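Local structure of putative phosphosugar isomerase (Clostridium difficile, 3G68) at residues T259-D264 against V316-I321. The protein is a putative phosphosugar isomerase of double-SIS architecture that probably binds sugar phosphates, consistent with its kinship to the isomerase part of glucosamine-6-phosphate synthase. Numbering follows the deposited sequence. Where two conformers were deposited one is given.
Sequences TIFILD and VPIQLI
Phe261 meets Ile318 and Ile321 in a buried, wholly apolar strand-to-helix contact, where helix 316-324 packs on one face of the C-terminal parallel sheet at its middle strand, 258-264. The methyl end of Ile318 lies over one face of the phenyl ring in a CH-pi contact: Ile318 CD1 is 4.1 Å from the ring centroid of Phe261 and 18° off the ring normal, displaced toward the CG-CD1 bond of the ring. Ile318 CD1 is 3.9 Å from Phe261 CD1. Three residues further along the helix, Ile321 reaches the far end of the ring, its CD1 3.8 Å from Phe261 CZ, with an oblique approach. Its CG1-CD1 arm is extended (chi2 170°), which carries the methyl out from the helix to meet the phenylalanine coming from the opposite direction. Two successive inward positions of the helix thus touch one aromatic side chain, and no hydrogen bond joins the segments. Strand 258-264 runs between 210-215 and 284-289 in the 2-1-3-4-5 order of a SIS-type alpha/beta sandwich; the Phe261 ring also meets that of Phe286 on 284-289, and its side chain touches Ile211 on 210-215. Helix 271-279 packs against Ile262, whereas Leu320 of helix 316-324 rests on helix 187-200.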
loop_
_atom_site.group_PDB
_atom_site.type_symbol
_atom_site.label_atom_id
_atom_site.label_comp_id
_atom_site.label_asym_id
_atom_site.label_seq_id
_atom_site.Cartn_x
_atom_site.Cartn_y
_atom_site.Cartn_z
ATOM N N THR B 259 16.515 50.195 31.885
ATOM C CA THR B 259 16.170 48.988 31.150
ATOM C C THR B 259 16.184 49.351 29.673
ATOM O O THR B 259 15.589 50.384 29.264
ATOM C CB THR B 259 14.821 48.444 31.555
ATOM O OG1 THR B 259 14.858 48.067 32.944
ATOM C CG2 THR B 259 14.460 47.201 30.692
ATOM N N ILE B 260 16.811 48.492 28.870
ATOM C CA ILE B 260 16.902 48.701 27.409
ATOM C C ILE B 260 16.558 47.428 26.661
ATOM O O ILE B 260 17.057 46.341 26.974
ATOM C CB ILE B 260 18.294 49.180 26.872
ATOM C CG1 ILE B 260 18.841 50.356 27.669
ATOM C CG2 ILE B 260 18.180 49.600 25.397
ATOM C CD1 ILE B 260 19.466 49.951 28.936
ATOM N N PHE B 261 15.654 47.581 25.681
ATOM C CA PHE B 261 15.242 46.509 24.777
ATOM C C PHE B 261 15.836 46.874 23.425
ATOM O O PHE B 261 15.616 48.005 22.946
ATOM C CB PHE B 261 13.736 46.393 24.649
ATOM C CG PHE B 261 13.094 45.898 25.874
ATOM C CD1 PHE B 261 13.106 44.534 26.159
ATOM C CD2 PHE B 261 12.520 46.768 26.778
ATOM C CE1 PHE B 261 12.542 44.041 27.308
ATOM C CE2 PHE B 261 11.918 46.276 27.951
ATOM C CZ PHE B 261 11.928 44.911 28.213
ATOM N N ILE B 262 16.620 45.957 22.856
ATOM C CA ILE B 262 17.204 46.142 21.523
ATOM C C ILE B 262 16.489 45.190 20.553
ATOM O O ILE B 262 16.522 43.970 20.719
ATOM C CB ILE B 262 18.736 45.941 21.510
ATOM C CG1 ILE B 262 19.385 46.984 22.465
ATOM C CG2 ILE B 262 19.284 46.127 20.081
ATOM C CD1 ILE B 262 20.924 47.053 22.461
ATOM N N LEU B 263 15.818 45.779 19.568
ATOM C CA LEU B 263 15.101 45.042 18.523
ATOM C C LEU B 263 16.112 44.945 17.381
ATOM O O LEU B 263 16.317 45.902 16.644
ATOM C CB LEU B 263 13.848 45.818 18.124
ATOM C CG LEU B 263 12.850 46.126 19.252
ATOM C CD1 LEU B 263 11.600 46.849 18.659
ATOM C CD2 LEU B 263 12.458 44.845 19.952
ATOM N N ASP B 264 16.787 43.806 17.306
ATOM C CA ASP B 264 17.899 43.591 16.384
ATOM C C ASP B 264 17.443 42.895 15.093
ATOM O O ASP B 264 17.242 41.676 15.049
ATOM C CB ASP B 264 19.015 42.810 17.091
ATOM C CG ASP B 264 20.190 42.483 16.165
ATOM O OD1 ASP B 264 20.347 43.143 15.113
ATOM O OD2 ASP B 264 20.946 41.552 16.497
ATOM N N VAL B 316 5.665 41.589 19.143
ATOM C CA VAL B 316 4.830 40.631 19.920
ATOM C C VAL B 316 5.341 40.475 21.367
ATOM O O VAL B 316 4.541 40.576 22.301
ATOM C CB VAL B 316 4.691 39.260 19.192
ATOM C CG1 VAL B 316 4.072 38.178 20.085
ATOM C CG2 VAL B 316 3.843 39.431 17.982
ATOM N N PRO B 317 6.653 40.209 21.561
ATOM C CA PRO B 317 7.184 40.094 22.935
ATOM C C PRO B 317 6.947 41.286 23.837
ATOM O O PRO B 317 6.674 41.113 25.021
ATOM C CB PRO B 317 8.684 39.856 22.725
ATOM C CG PRO B 317 8.914 40.045 21.285
ATOM C CD PRO B 317 7.679 39.819 20.575
ATOM N N ILE B 318 7.037 42.489 23.272
ATOM C CA ILE B 318 6.883 43.701 24.043
ATOM C C ILE B 318 5.403 43.871 24.395
ATOM O O ILE B 318 5.089 44.189 25.532
ATOM C CB ILE B 318 7.411 44.977 23.310
ATOM C CG1 ILE B 318 8.888 44.826 22.943
ATOM C CG2 ILE B 318 7.248 46.180 24.227
ATOM C CD1 ILE B 318 9.752 44.616 24.123
ATOM N N GLN B 319 4.504 43.660 23.436
ATOM C CA GLN B 319 3.068 43.684 23.747
ATOM C C GLN B 319 2.704 42.647 24.765
ATOM O O GLN B 319 1.822 42.892 25.594
ATOM C CB GLN B 319 2.236 43.468 22.484
ATOM C CG GLN B 319 2.318 44.613 21.506
ATOM C CD GLN B 319 1.935 44.193 20.119
ATOM O OE1 GLN B 319 2.177 43.044 19.711
ATOM N NE2 GLN B 319 1.326 45.115 19.366
ATOM N N LEU B 320 3.343 41.473 24.739
ATOM C CA LEU B 320 3.046 40.452 25.742
ATOM C C LEU B 320 3.482 40.898 27.123
ATOM O O LEU B 320 2.801 40.593 28.126
ATOM C CB LEU B 320 3.561 39.054 25.375
ATOM C CG LEU B 320 3.117 37.928 26.291
ATOM C CD1 LEU B 320 1.562 37.859 26.429
ATOM C CD2 LEU B 320 3.646 36.614 25.750
ATOM N N ILE B 321 4.611 41.619 27.198
ATOM C CA ILE B 321 5.053 42.212 28.452
ATOM C C ILE B 321 3.964 43.141 28.975
ATOM O O ILE B 321 3.668 43.101 30.157
ATOM C CB ILE B 321 6.382 42.981 28.340
ATOM C CG1 ILE B 321 7.551 42.010 28.235
ATOM C CG2 ILE B 321 6.596 43.877 29.591
ATOM C CD1 ILE B 321 8.919 42.673 27.870
#